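1,3-alpha-isomaltosidase (PDB 5X3I) hydrolyses the alpha-1,3-glucosidic linkages of the cyclic tetrasaccharide cyclobis-(1-6)-alpha-nigerosyl to give isomaltose inside the cell. Local coordinates at residues E191-L196 and V548-T553; L203-F208 and Y221-F226; G289-L294 and G558-G563; F518-F523 and I531-D536. The protein carries 1 engineered substitution. All blocks are in the same frame, centred on the assembly; numbering follows the deposited sequence.

Contact 1 (E191-L196 and V548-T553); sequences ERYDAL and VTAGLT
Arg-192 and Thr-553 hold the loop 191-196 of the galactose mutarotase-like beta domain against a helix of the TIM barrel characteristic of glycoside hydrolase family 31. That helix, 541-556, follows the barrel strand 531-533, so the contact joins segments about 350 residues apart, one from each domain.

The polar part is a single direct hydrogen bond. Arg-192 N donates to Thr-553 OG1 over 2.8 Å, nearly straight at 167°. With chi1 at 46° the hydroxyl sits between the backbone N and carbonyl carbon of Thr-553, close to the carbonyl oxygens of the preceding helical turn; threonine thus offers an acceptor to the loop while its methyl remains for packing. The guanidinium of Arg-192 turns elsewhere, to Phe-189 O and Asp-204 O.

Apolar contacts lie on both flanks of this bond. Ala-550, small enough to let the loop come close, lays CB over one face of the Tyr-193 ring, 4.0 Å from the centroid, a CH-pi contact displaced toward the rim. The same methyl meets Glu-191 CG at 3.6 Å, part of an extended chain whose carboxylate reaches Trp-562 NE1. The Tyr-193 hydroxyl is bonded to Ala-534 O, just past the barrel strand 531-533. On the other flank Leu-196 CD1 packs on Leu-552 CB at 3.9 Å, the two side chains crossing at about a right angle.

Thr-549 faces the bend of the loop, its CG2 set 3.4 Å from both Arg-192 O and the backbone carbon of Ala-195. Its OG1 faces a water at 2.9 Å, and that water donates to Asp-194 O at 3.0 Å.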
loop_
_atom_site.group_PDB
_atom_site.type_symbol
_atom_site.label_atom_id
_atom_site.label_comp_id
_atom_site.label_asym_id
_atom_site.label_seq_id
_atom_site.Cartn_x
_atom_site.Cartn_y
_atom_site.Cartn_z
ATOM N N GLU A 191 2.098 5.090 -5.610
ATOM C CA GLU A 191 2.141 3.807 -6.288
ATOM C C GLU A 191 0.850 3.583 -7.087
ATOM O O GLU A 191 -0.225 3.510 -6.512
ATOM C CB GLU A 191 2.350 2.692 -5.260
ATOM C CG GLU A 191 2.413 1.293 -5.815
ATOM C CD GLU A 191 2.519 0.250 -4.709
ATOM O OE1 GLU A 191 1.873 0.434 -3.652
ATOM O OE2 GLU A 191 3.244 -0.742 -4.897
ATOM N N ARG A 192 0.973 3.465 -8.406
ATOM C CA ARG A 192 -0.192 3.364 -9.284
ATOM C C ARG A 192 -0.131 2.113 -10.140
ATOM O O ARG A 192 0.920 1.768 -10.671
ATOM C CB ARG A 192 -0.303 4.612 -10.160
ATOM C CG ARG A 192 -0.528 5.876 -9.368
ATOM C CD ARG A 192 -1.900 5.870 -8.705
ATOM N NE ARG A 192 -1.976 6.823 -7.608
ATOM C CZ ARG A 192 -3.093 7.164 -6.980
ATOM N NH1 ARG A 192 -4.258 6.651 -7.354
ATOM N NH2 ARG A 192 -3.037 8.024 -5.975
ATOM N N TYR A 193 -1.232 1.372 -10.162
ATOM C CA TYR A 193 -1.264 0.108 -10.867
ATOM C C TYR A 193 -1.846 0.092 -12.288
ATOM O O TYR A 193 -1.701 -0.905 -12.987
ATOM C CB TYR A 193 -2.049 -0.889 -10.003
ATOM C CG TYR A 193 -1.502 -1.094 -8.594
ATOM C CD1 TYR A 193 -1.659 -0.123 -7.605
ATOM C CD2 TYR A 193 -0.857 -2.271 -8.250
ATOM C CE1 TYR A 193 -1.172 -0.320 -6.324
ATOM C CE2 TYR A 193 -0.368 -2.473 -6.982
ATOM C CZ TYR A 193 -0.524 -1.503 -6.023
ATOM O OH TYR A 193 -0.034 -1.716 -4.760
ATOM N N ASP A 194 -2.563 1.140 -12.692
ATOM C CA ASP A 194 -3.145 1.166 -14.038
ATOM C C ASP A 194 -2.257 1.728 -15.147
ATOM O O ASP A 194 -2.207 1.168 -16.232
ATOM C CB ASP A 194 -4.512 1.886 -14.036
ATOM C CG ASP A 194 -4.473 3.242 -13.388
ATOM O OD1 ASP A 194 -3.378 3.705 -13.011
ATOM O OD2 ASP A 194 -5.556 3.855 -13.266
ATOM N N ALA A 195 -1.575 2.837 -14.893
ATOM C CA ALA A 195 -0.730 3.436 -15.927
ATOM C C ALA A 195 0.432 4.241 -15.363
ATOM O O ALA A 195 0.333 4.816 -14.287
ATOM C CB ALA A 195 -1.578 4.323 -16.859
ATOM N N LEU A 196 1.537 4.282 -16.098
ATOM C CA LEU A 196 2.634 5.173 -15.754
ATOM C C LEU A 196 2.210 6.640 -15.919
ATOM O O LEU A 196 2.371 7.459 -15.014
ATOM C CB LEU A 196 3.856 4.875 -16.621
ATOM C CG LEU A 196 5.100 5.711 -16.326
ATOM C CD1 LEU A 196 5.763 5.268 -15.031
ATOM C CD2 LEU A 196 6.078 5.632 -17.476
ATOM N N VAL A 548 4.509 -4.134 -12.367
ATOM C CA VAL A 548 5.612 -3.365 -12.936
ATOM C C VAL A 548 5.319 -1.856 -12.885
ATOM O O VAL A 548 6.181 -1.060 -12.529
ATOM C CB VAL A 548 5.905 -3.784 -14.389
ATOM C CG1 VAL A 548 6.904 -2.837 -15.030
ATOM C CG2 VAL A 548 6.408 -5.224 -14.432
ATOM N N THR A 549 4.086 -1.480 -13.219
ATOM C CA THR A 549 3.685 -0.071 -13.222
ATOM C C THR A 549 3.715 0.506 -11.818
ATOM O O THR A 549 4.128 1.644 -11.616
ATOM C CB THR A 549 2.277 0.109 -13.820
ATOM O OG1 THR A 549 2.258 -0.443 -15.138
ATOM C CG2 THR A 549 1.896 1.595 -13.883
ATOM N N ALA A 550 3.291 -0.302 -10.853
ATOM C CA ALA A 550 3.322 0.079 -9.450
ATOM C C ALA A 550 4.748 0.427 -9.011
ATOM O O ALA A 550 4.979 1.471 -8.426
ATOM C CB ALA A 550 2.753 -1.043 -8.587
ATOM N N GLY A 551 5.694 -0.461 -9.310
ATOM C CA GLY A 551 7.098 -0.213 -9.015
ATOM C C GLY A 551 7.639 1.059 -9.644
ATOM O O GLY A 551 8.282 1.855 -8.977
ATOM N N LEU A 552 7.358 1.253 -10.928
ATOM C CA LEU A 552 7.835 2.433 -11.658
ATOM C C LEU A 552 7.283 3.747 -11.112
ATOM O O LEU A 552 8.015 4.718 -10.950
ATOM C CB LEU A 552 7.482 2.303 -13.132
ATOM C CG LEU A 552 8.249 1.177 -13.803
ATOM C CD1 LEU A 552 7.691 0.871 -15.162
ATOM C CD2 LEU A 552 9.715 1.571 -13.878
ATOM N N THR A 553 5.987 3.770 -10.836
ATOM C CA THR A 553 5.357 4.966 -10.313
ATOM C C THR A 553 5.833 5.242 -8.894
ATOM O O THR A 553 6.166 6.378 -8.575
ATOM C CB THR A 553 3.816 4.873 -10.352
ATOM O OG1 THR A 553 3.377 3.604 -9.863
ATOM C CG2 THR A 553 3.320 5.049 -11.791
HETATM O O HOH W 1 -0.377 -1.186 -16.091
#

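Contact 2 (L203-F208 and Y221-F226); sequences LDAVVF and YLPMPF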
loop_
_atom_site.group_PDB
_atom_site.type_symbol
_atom_site.label_atom_id
_atom_site.label_comp_id
_atom_site.label_asym_id
_atom_site.label_seq_id
_atom_site.Cartn_x
_atom_site.Cartn_y
_atom_site.Cartn_z
ATOM N N LEU A 203 -8.541 10.130 -10.850
ATOM C CA LEU A 203 -7.928 9.373 -9.762
ATOM C C LEU A 203 -7.949 10.210 -8.498
ATOM O O LEU A 203 -8.215 11.413 -8.554
ATOM C CB LEU A 203 -6.488 8.964 -10.104
ATOM C CG LEU A 203 -5.430 10.064 -10.211
ATOM C CD1 LEU A 203 -4.043 9.546 -9.820
ATOM C CD2 LEU A 203 -5.389 10.634 -11.604
ATOM N N ASP A 204 -7.707 9.574 -7.353
ATOM C CA ASP A 204 -7.577 10.326 -6.118
ATOM C C ASP A 204 -6.395 9.821 -5.275
ATOM O O ASP A 204 -5.730 8.875 -5.662
ATOM C CB ASP A 204 -8.885 10.269 -5.323
ATOM C CG ASP A 204 -9.250 8.864 -4.830
ATOM O OD1 ASP A 204 -8.590 7.865 -5.181
ATOM O OD2 ASP A 204 -10.241 8.767 -4.080
ATOM N N ALA A 205 -6.112 10.486 -4.161
ATOM C CA ALA A 205 -5.098 9.984 -3.259
ATOM C C ALA A 205 -5.676 9.766 -1.880
ATOM O O ALA A 205 -5.825 10.713 -1.106
ATOM C CB ALA A 205 -3.946 10.961 -3.199
ATOM N N VAL A 206 -5.919 8.504 -1.546
ATOM C CA VAL A 206 -6.356 8.136 -0.214
ATOM C C VAL A 206 -5.907 6.702 0.074
ATOM O O VAL A 206 -6.041 5.810 -0.770
ATOM C CB VAL A 206 -7.901 8.283 -0.050
ATOM C CG1 VAL A 206 -8.663 7.443 -1.077
ATOM C CG2 VAL A 206 -8.327 7.930 1.355
ATOM N N VAL A 207 -5.439 6.468 1.292
ATOM C CA VAL A 207 -4.946 5.149 1.645
ATOM C C VAL A 207 -6.125 4.203 1.725
ATOM O O VAL A 207 -7.089 4.463 2.438
ATOM C CB VAL A 207 -4.188 5.162 2.980
ATOM C CG1 VAL A 207 -3.825 3.743 3.399
ATOM C CG2 VAL A 207 -2.948 6.033 2.864
ATOM N N PHE A 208 -6.056 3.114 0.976
ATOM C CA PHE A 208 -7.144 2.151 0.984
ATOM C C PHE A 208 -6.629 0.755 0.725
ATOM O O PHE A 208 -5.745 0.573 -0.110
ATOM C CB PHE A 208 -8.186 2.523 -0.078
ATOM C CG PHE A 208 -9.311 1.545 -0.201
ATOM C CD1 PHE A 208 -10.292 1.474 0.768
ATOM C CD2 PHE A 208 -9.396 0.707 -1.296
ATOM C CE1 PHE A 208 -11.339 0.585 0.649
ATOM C CE2 PHE A 208 -10.434 -0.189 -1.419
ATOM C CZ PHE A 208 -11.407 -0.252 -0.451
ATOM N N TYR A 221 -2.733 1.235 -2.103
ATOM C CA TYR A 221 -2.329 1.259 -0.706
ATOM C C TYR A 221 -1.406 2.438 -0.382
ATOM O O TYR A 221 -1.220 2.787 0.772
ATOM C CB TYR A 221 -1.567 -0.011 -0.323
ATOM C CG TYR A 221 -2.150 -1.357 -0.680
ATOM C CD1 TYR A 221 -2.923 -2.050 0.227
ATOM C CD2 TYR A 221 -1.830 -1.975 -1.874
ATOM C CE1 TYR A 221 -3.395 -3.299 -0.057
ATOM C CE2 TYR A 221 -2.290 -3.225 -2.169
ATOM C CZ TYR A 221 -3.081 -3.883 -1.261
ATOM O OH TYR A 221 -3.557 -5.130 -1.545
ATOM N N LEU A 222 -0.775 2.997 -1.400
ATOM C CA LEU A 222 0.312 3.937 -1.172
ATOM C C LEU A 222 0.217 5.150 -2.105
ATOM O O LEU A 222 1.033 5.301 -3.003
ATOM C CB LEU A 222 1.662 3.235 -1.356
ATOM C CG LEU A 222 2.838 3.676 -0.470
ATOM C CD1 LEU A 222 4.079 2.773 -0.676
ATOM C CD2 LEU A 222 3.200 5.147 -0.632
ATOM N N PRO A 223 -0.810 5.988 -1.917
ATOM C CA PRO A 223 -0.939 7.213 -2.717
ATOM C C PRO A 223 -0.038 8.330 -2.215
ATOM O O PRO A 223 0.282 8.317 -1.037
ATOM C CB PRO A 223 -2.405 7.592 -2.532
ATOM C CG PRO A 223 -2.711 7.160 -1.146
ATOM C CD PRO A 223 -1.861 5.903 -0.886
ATOM N N MET A 224 0.340 9.271 -3.080
ATOM C CA MET A 224 0.879 10.561 -2.640
ATOM C C MET A 224 0.327 11.720 -3.498
ATOM O O MET A 224 0.234 11.593 -4.705
ATOM C CB MET A 224 2.406 10.594 -2.718
ATOM C CG MET A 224 3.141 9.430 -2.084
ATOM S SD MET A 224 4.919 9.690 -2.201
ATOM C CE MET A 224 5.482 8.097 -1.555
ATOM N N PRO A 225 0.035 12.872 -2.880
ATOM C CA PRO A 225 -0.436 14.016 -3.675
ATOM C C PRO A 225 0.732 14.712 -4.359
ATOM O O PRO A 225 1.030 15.859 -4.066
ATOM C CB PRO A 225 -1.085 14.918 -2.633
ATOM C CG PRO A 225 -0.339 14.626 -1.374
ATOM C CD PRO A 225 0.032 13.165 -1.439
ATOM N N PHE A 226 1.424 13.988 -5.219
ATOM C CA PHE A 226 2.629 14.494 -5.860
ATOM C C PHE A 226 2.760 13.855 -7.222
ATOM O O PHE A 226 2.419 12.697 -7.391
ATOM C CB PHE A 226 3.883 14.210 -5.011
ATOM C CG PHE A 226 5.168 14.211 -5.813
ATOM C CD1 PHE A 226 5.891 15.379 -5.981
ATOM C CD2 PHE A 226 5.628 13.056 -6.423
ATOM C CE1 PHE A 226 7.060 15.393 -6.727
ATOM C CE2 PHE A 226 6.799 13.068 -7.176
ATOM C CZ PHE A 226 7.508 14.239 -7.329
#
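Pro-223 packs its ring against the backbone of 205-207 and the side chains of Ala-205 and Val-207, the tight part of the contact. Its CG lies 3.5 Å from Val-206 C, while CB meets the methyl CB of Ala-205 at 3.8 Å. Alanine suits the place because its short side chain points at the proline and lets the chains run within 5.0 Å, CA of Ala-205 to CA of Pro-223. Val-207 CG2 reaches Pro-223 CD at 3.9 Å, the side chains crossing at about a right angle.

The chains run 164° apart, nearly opposite, yet no hydrogen bond joins them; proline has no N-H to give. They belong to different sheets of the galactose mutarotase-like domain: 202-205 is an outermost strand of one, and 223-230 lies inside another. An inverse gamma turn at Pro-225 bends the latter away.

Toward Tyr-221 the fit is looser. Phe-208 O approaches Tyr-221 CA at 3.5 Å in a CA-H...O contact, and Val-207 CG1 stands 3.8 Å from Tyr-221 O. The tyrosine hydroxyl points to Asp-536 N in the active site. On the outer side Val-206, partly exposed, turns its side chain toward Tyr-33.

Contact 3 (G289-L294 and G558-G563); sequences GRAEEL and GIVYWG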
loop_
_atom_site.group_PDB
_atom_site.type_symbol
_atom_site.label_atom_id
_atom_site.label_comp_id
_atom_site.label_asym_id
_atom_site.label_seq_id
_atom_site.Cartn_x
_atom_site.Cartn_y
_atom_site.Cartn_z
ATOM N N GLY A 289 11.149 13.760 3.024
ATOM C CA GLY A 289 11.918 12.591 3.404
ATOM C C GLY A 289 12.375 11.679 2.284
ATOM O O GLY A 289 11.847 11.695 1.169
ATOM N N ARG A 290 13.376 10.863 2.621
ATOM C CA ARG A 290 14.175 10.126 1.657
ATOM C C ARG A 290 14.675 8.799 2.270
ATOM O O ARG A 290 14.843 8.698 3.477
ATOM C CB ARG A 290 15.354 10.999 1.209
ATOM C CG ARG A 290 16.317 10.388 0.223
ATOM C CD ARG A 290 17.502 11.324 -0.024
ATOM N NE ARG A 290 17.182 12.405 -0.956
ATOM C CZ ARG A 290 17.017 13.676 -0.604
ATOM N NH1 ARG A 290 17.134 14.051 0.661
ATOM N NH2 ARG A 290 16.736 14.576 -1.528
ATOM N N ALA A 291 14.904 7.796 1.433
ATOM C CA ALA A 291 15.408 6.518 1.913
ATOM C C ALA A 291 16.788 6.683 2.522
ATOM O O ALA A 291 17.529 7.589 2.170
ATOM C CB ALA A 291 15.458 5.508 0.798
ATOM N N GLU A 292 17.110 5.786 3.442
ATOM C CA GLU A 292 18.468 5.638 3.930
ATOM C C GLU A 292 18.954 4.291 3.427
ATOM O O GLU A 292 18.140 3.418 3.106
ATOM C CB GLU A 292 18.542 5.729 5.454
ATOM C CG GLU A 292 17.828 4.624 6.213
ATOM C CD GLU A 292 17.935 4.785 7.734
ATOM O OE1 GLU A 292 17.022 5.366 8.355
ATOM O OE2 GLU A 292 18.935 4.321 8.315
ATOM N N GLU A 293 20.269 4.140 3.302
ATOM C CA GLU A 293 20.833 2.919 2.761
ATOM C C GLU A 293 20.516 1.764 3.693
ATOM O O GLU A 293 20.782 1.831 4.881
ATOM C CB GLU A 293 22.353 3.042 2.574
ATOM C CG GLU A 293 22.770 4.066 1.550
ATOM C CD GLU A 293 24.273 4.262 1.489
ATOM O OE1 GLU A 293 25.023 3.440 2.051
ATOM O OE2 GLU A 293 24.711 5.251 0.880
ATOM N N LEU A 294 19.887 0.740 3.142
ATOM C CA LEU A 294 19.650 -0.504 3.845
ATOM C C LEU A 294 20.793 -1.509 3.568
ATOM O O LEU A 294 21.508 -1.373 2.579
ATOM C CB LEU A 294 18.284 -1.066 3.446
ATOM C CG LEU A 294 17.099 -0.124 3.730
ATOM C CD1 LEU A 294 15.810 -0.759 3.244
ATOM C CD2 LEU A 294 17.012 0.206 5.203
ATOM N N GLY A 558 10.025 8.374 -5.157
ATOM C CA GLY A 558 11.068 8.228 -4.160
ATOM C C GLY A 558 11.008 6.962 -3.316
ATOM O O GLY A 558 11.713 6.857 -2.309
ATOM N N ILE A 559 10.203 5.991 -3.741
ATOM C CA ILE A 559 10.154 4.727 -3.038
ATOM C C ILE A 559 11.221 3.857 -3.699
ATOM O O ILE A 559 11.069 3.398 -4.830
ATOM C CB ILE A 559 8.777 4.043 -3.124
ATOM C CG1 ILE A 559 7.671 4.908 -2.501
ATOM C CG2 ILE A 559 8.827 2.642 -2.481
ATOM C CD1 ILE A 559 7.811 5.180 -1.035
ATOM N N VAL A 560 12.289 3.625 -2.953
ATOM C CA VAL A 560 13.498 3.001 -3.490
ATOM C C VAL A 560 13.410 1.480 -3.419
ATOM O O VAL A 560 13.539 0.794 -4.430
ATOM C CB VAL A 560 14.762 3.488 -2.778
ATOM C CG1 VAL A 560 15.990 2.775 -3.336
ATOM C CG2 VAL A 560 14.915 4.996 -2.968
ATOM N N TYR A 561 13.251 0.950 -2.216
ATOM C CA TYR A 561 13.233 -0.481 -2.091
ATOM C C TYR A 561 11.809 -0.998 -2.214
ATOM O O TYR A 561 11.027 -0.992 -1.268
ATOM C CB TYR A 561 13.815 -0.878 -0.736
ATOM C CG TYR A 561 15.204 -0.343 -0.464
ATOM C CD1 TYR A 561 15.392 0.912 0.110
ATOM C CD2 TYR A 561 16.325 -1.103 -0.764
ATOM C CE1 TYR A 561 16.650 1.388 0.359
ATOM C CE2 TYR A 561 17.580 -0.638 -0.521
ATOM C CZ TYR A 561 17.748 0.603 0.043
ATOM O OH TYR A 561 19.010 1.046 0.288
ATOM N N TRP A 562 11.548 -1.595 -3.358
ATOM C CA TRP A 562 10.211 -1.991 -3.738
ATOM C C TRP A 562 10.249 -3.346 -4.407
ATOM O O TRP A 562 11.163 -3.656 -5.164
ATOM C CB TRP A 562 9.578 -0.952 -4.672
ATOM C CG TRP A 562 8.261 -1.380 -5.244
ATOM C CD1 TRP A 562 7.024 -1.039 -4.795
ATOM C CD2 TRP A 562 8.058 -2.250 -6.356
ATOM N NE1 TRP A 562 6.055 -1.628 -5.573
ATOM C CE2 TRP A 562 6.668 -2.382 -6.536
ATOM C CE3 TRP A 562 8.916 -2.913 -7.234
ATOM C CZ2 TRP A 562 6.119 -3.159 -7.544
ATOM C CZ3 TRP A 562 8.365 -3.684 -8.238
ATOM C CH2 TRP A 562 6.980 -3.801 -8.379
ATOM N N GLY A 563 9.212 -4.126 -4.155
ATOM C CA GLY A 563 9.061 -5.449 -4.725
ATOM C C GLY A 563 7.588 -5.812 -4.800
ATOM O O GLY A 563 6.725 -4.978 -4.531
HETATM O O HOH W 2 14.290 8.048 -1.579
HETATM O O HOH W 3 21.018 -0.526 -0.115
#
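Leu-294 sets its CD1 methyl over the centre of the Tyr-561 ring. The methyl lies 3.6 Å from the ring centroid and 13° off the normal, a CH-pi contact. With CG of Leu-294 anti to the carbonyl carbon (chi1 -58°), the branched end folds onto the ring while the backbone N stays beside the hydroxyl. Leu-294 N donates to Tyr-561 OH at 3.0 Å and 177°, so one residue holds the tyrosine by both face and tip.

The opposite face of the ring carries Val-560 CG1, toward its rim, so the ring is wedged between two aliphatic groups. The setting is the TIM barrel: 289-294 leads from helix 277-288 toward the strand 302-304, and Tyr-561 lies on the chain leading from helix 541-556 into the barrel strand 562-565. Helix 622-650 packs on both Val-560 and Tyr-561.

Ala-291 provides the smaller bump. Its CB fits into the angle between Val-560 CG2, 3.8 Å away, and the edge of the ring at Tyr-561 CE1. One water joins Ala-291 N to Gly-558 O, where Gly-558 closes helix 541-556 in a Schellman motif; another lies at the ring edge, 2.6 Å from Tyr-561 OH, and donates to Leu-294 O.

Contact 4 (F518-F523 and I531-D536); sequences FSRAGF and IFWAGD. With GOL (glycerol), chain N.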
loop_
_atom_site.group_PDB
_atom_site.type_symbol
_atom_site.label_atom_id
_atom_site.label_comp_id
_atom_site.label_asym_id
_atom_site.label_seq_id
_atom_site.Cartn_x
_atom_site.Cartn_y
_atom_site.Cartn_z
ATOM N N PHE A 518 8.843 -4.045 6.123
ATOM C CA PHE A 518 8.371 -4.450 4.823
ATOM C C PHE A 518 6.859 -4.165 4.822
ATOM O O PHE A 518 6.104 -4.884 5.465
ATOM C CB PHE A 518 8.721 -5.931 4.637
ATOM C CG PHE A 518 8.436 -6.510 3.272
ATOM C CD1 PHE A 518 7.556 -7.555 3.133
ATOM C CD2 PHE A 518 9.113 -6.081 2.155
ATOM C CE1 PHE A 518 7.321 -8.144 1.884
ATOM C CE2 PHE A 518 8.879 -6.659 0.905
ATOM C CZ PHE A 518 7.989 -7.699 0.777
ATOM N N SER A 519 6.431 -3.162 4.060
ATOM C CA SER A 519 5.078 -2.590 4.179
ATOM C C SER A 519 4.372 -2.514 2.826
ATOM O O SER A 519 5.022 -2.327 1.819
ATOM C CB SER A 519 5.133 -1.179 4.774
ATOM O OG SER A 519 5.856 -1.112 5.979
ATOM N N ARG A 520 3.070 -2.758 2.784
ATOM C CA ARG A 520 2.264 -2.451 1.600
ATOM C C ARG A 520 1.743 -1.003 1.565
ATOM O O ARG A 520 1.633 -0.407 0.509
ATOM C CB ARG A 520 1.114 -3.447 1.466
ATOM C CG ARG A 520 -0.023 -3.271 2.458
ATOM C CD ARG A 520 -1.009 -4.420 2.379
ATOM N NE ARG A 520 -2.149 -4.192 3.252
ATOM C CZ ARG A 520 -2.984 -5.133 3.671
ATOM N NH1 ARG A 520 -2.801 -6.400 3.318
ATOM N NH2 ARG A 520 -4.006 -4.801 4.453
ATOM N N ALA A 521 1.432 -0.456 2.737
ATOM C CA ALA A 521 0.695 0.791 2.851
ATOM C C ALA A 521 1.596 1.946 3.222
ATOM O O ALA A 521 2.607 1.765 3.890
ATOM C CB ALA A 521 -0.410 0.663 3.867
ATOM N N GLY A 522 1.242 3.133 2.745
ATOM C CA GLY A 522 2.008 4.319 3.049
ATOM C C GLY A 522 1.401 5.584 2.478
ATOM O O GLY A 522 0.282 5.577 1.958
ATOM N N PHE A 523 2.159 6.664 2.571
ATOM C CA PHE A 523 1.726 7.980 2.140
ATOM C C PHE A 523 2.984 8.803 1.962
ATOM O O PHE A 523 4.093 8.278 2.070
ATOM C CB PHE A 523 0.787 8.636 3.167
ATOM C CG PHE A 523 -0.057 9.768 2.604
ATOM C CD1 PHE A 523 -1.081 9.507 1.711
ATOM C CD2 PHE A 523 0.184 11.087 2.970
ATOM C CE1 PHE A 523 -1.859 10.543 1.197
ATOM C CE2 PHE A 523 -0.581 12.132 2.452
ATOM C CZ PHE A 523 -1.605 11.856 1.571
ATOM N N ILE A 531 11.011 -0.954 3.459
ATOM C CA ILE A 531 10.805 -1.561 2.166
ATOM C C ILE A 531 9.300 -1.682 1.923
ATOM O O ILE A 531 8.519 -1.770 2.870
ATOM C CB ILE A 531 11.477 -2.949 2.109
ATOM C CG1 ILE A 531 12.959 -2.831 2.500
ATOM C CG2 ILE A 531 11.346 -3.579 0.755
ATOM C CD1 ILE A 531 13.680 -4.134 2.535
ATOM N N PHE A 532 8.909 -1.689 0.655
ATOM C CA PHE A 532 7.508 -1.730 0.280
ATOM C C PHE A 532 7.270 -2.813 -0.755
ATOM O O PHE A 532 8.127 -3.087 -1.589
ATOM C CB PHE A 532 7.058 -0.346 -0.216
ATOM C CG PHE A 532 7.155 0.703 0.853
ATOM C CD1 PHE A 532 8.353 1.357 1.090
ATOM C CD2 PHE A 532 6.087 0.959 1.686
ATOM C CE1 PHE A 532 8.469 2.259 2.103
ATOM C CE2 PHE A 532 6.206 1.876 2.709
ATOM C CZ PHE A 532 7.409 2.527 2.909
ATOM N N TRP A 533 6.118 -3.460 -0.668
ATOM C CA TRP A 533 5.723 -4.390 -1.705
ATOM C C TRP A 533 4.310 -4.056 -2.190
ATOM O O TRP A 533 3.523 -3.446 -1.469
ATOM C CB TRP A 533 5.831 -5.850 -1.223
ATOM C CG TRP A 533 4.586 -6.468 -0.670
ATOM C CD1 TRP A 533 3.717 -7.294 -1.331
ATOM C CD2 TRP A 533 4.082 -6.350 0.667
ATOM N NE1 TRP A 533 2.705 -7.683 -0.498
ATOM C CE2 TRP A 533 2.907 -7.126 0.738
ATOM C CE3 TRP A 533 4.515 -5.670 1.814
ATOM C CZ2 TRP A 533 2.145 -7.225 1.906
ATOM C CZ3 TRP A 533 3.761 -5.771 2.972
ATOM C CH2 TRP A 533 2.578 -6.536 3.004
ATOM N N ALA A 534 4.007 -4.481 -3.409
ATOM C CA ALA A 534 2.832 -4.019 -4.146
ATOM C C ALA A 534 1.497 -4.544 -3.616
ATOM O O ALA A 534 0.462 -4.175 -4.134
ATOM C CB ALA A 534 2.971 -4.371 -5.605
ATOM N N GLY A 535 1.525 -5.427 -2.620
ATOM C CA GLY A 535 0.297 -5.896 -2.005
ATOM C C GLY A 535 -0.285 -7.128 -2.671
ATOM O O GLY A 535 0.436 -7.895 -3.291
ATOM N N ASP A 536 -1.595 -7.310 -2.552
ATOM C CA ASP A 536 -2.230 -8.582 -2.904
ATOM C C ASP A 536 -2.734 -8.618 -4.353
ATOM O O ASP A 536 -3.427 -7.697 -4.786
ATOM C CB ASP A 536 -3.406 -8.863 -1.953
ATOM C CG ASP A 536 -3.003 -8.860 -0.485
ATOM O OD1 ASP A 536 -1.805 -8.969 -0.185
ATOM O OD2 ASP A 536 -3.895 -8.783 0.379
HETATM C C1 GOL N . -0.345 -8.899 4.254
HETATM O O1 GOL N . -0.008 -9.980 5.092
HETATM C C2 GOL N . -0.991 -9.393 2.968
HETATM O O2 GOL N . -0.924 -8.334 2.093
HETATM C C3 GOL N . -0.321 -10.705 2.508
HETATM O O3 GOL N . 0.958 -10.542 2.015
HETATM O O HOH W 4 8.305 -0.358 5.254
#
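Phe-518 and Trp-533 meet because of their torsions: CG of Phe-518 stands anti to the backbone N (chi1 -174°), sending its ring along the neighbouring strand, while an unusual chi1 of 94° swings the Trp-533 indole over toward the chain of 518-520. The phenyl and the six-membered ring lie nearly parallel but slid apart, centroids 4.9 Å distant, and Phe-518 CZ touches Trp-533 CB at 3.5 Å. On the indole's opposite face Arg-520 CB makes a CH-pi contact, 3.8 Å from the centroid of the six-membered ring. Tryptophan suits the place, its broad plane serving both neighbours.

The backbones are adjacent parallel strands of the TIM barrel, 517-519 and 531-533. Ser-519 N donates to Ile-531 O at 2.8 Å, and Trp-533 N to Ser-519 O at 2.9 Å. Ser-519 and Phe-532 share a face of the sheet; a water joins Ser-519 OG to Ile-531 O, while OG is also hydrogen-bonded to Thr-470 OG1.

Past the strand ends lies Asp-536, the inferred proton donor. Arg-520 salt-bridges Glu-474 through NE, and NH1 gives an in-plane hydrogen bond at 3.0 Å to O2 of a glycerol, probably from the crystallisation liquor. That hydroxyl donates to Asp-536 OD1 at 2.5 Å. The direct pair Arg-520 NH1 to Asp-536 OD2 is long, 3.9 Å, and attracts by charge alone, with no N-H aimed at the oxygen.

How the contacts relate
Contact 4 holds Asp-536, and the other three contacts touch it. Contact 3 adjoins it in the same sheet: Tyr-561 O accepts from Phe-532 N at 2.9 Å, and the centres of contacts 3 and 4 are about 12 Å apart. Contact 1 joins the galactose mutarotase-like beta domain to the barrel, while contact 2 lies within the beta domain and is tied to contact 1 by Glu-191 N to Leu-222 O, 2.8 Å. Contact 2 touches contact 4 through Tyr-221, whose O probably accepts from Gly-522 N at 3.2 Å, beside the inferred proton donor. Ala-471, an engineered substitution at the position inferred to hold the nucleophile, is about 4 Å from Trp-533, between side chains.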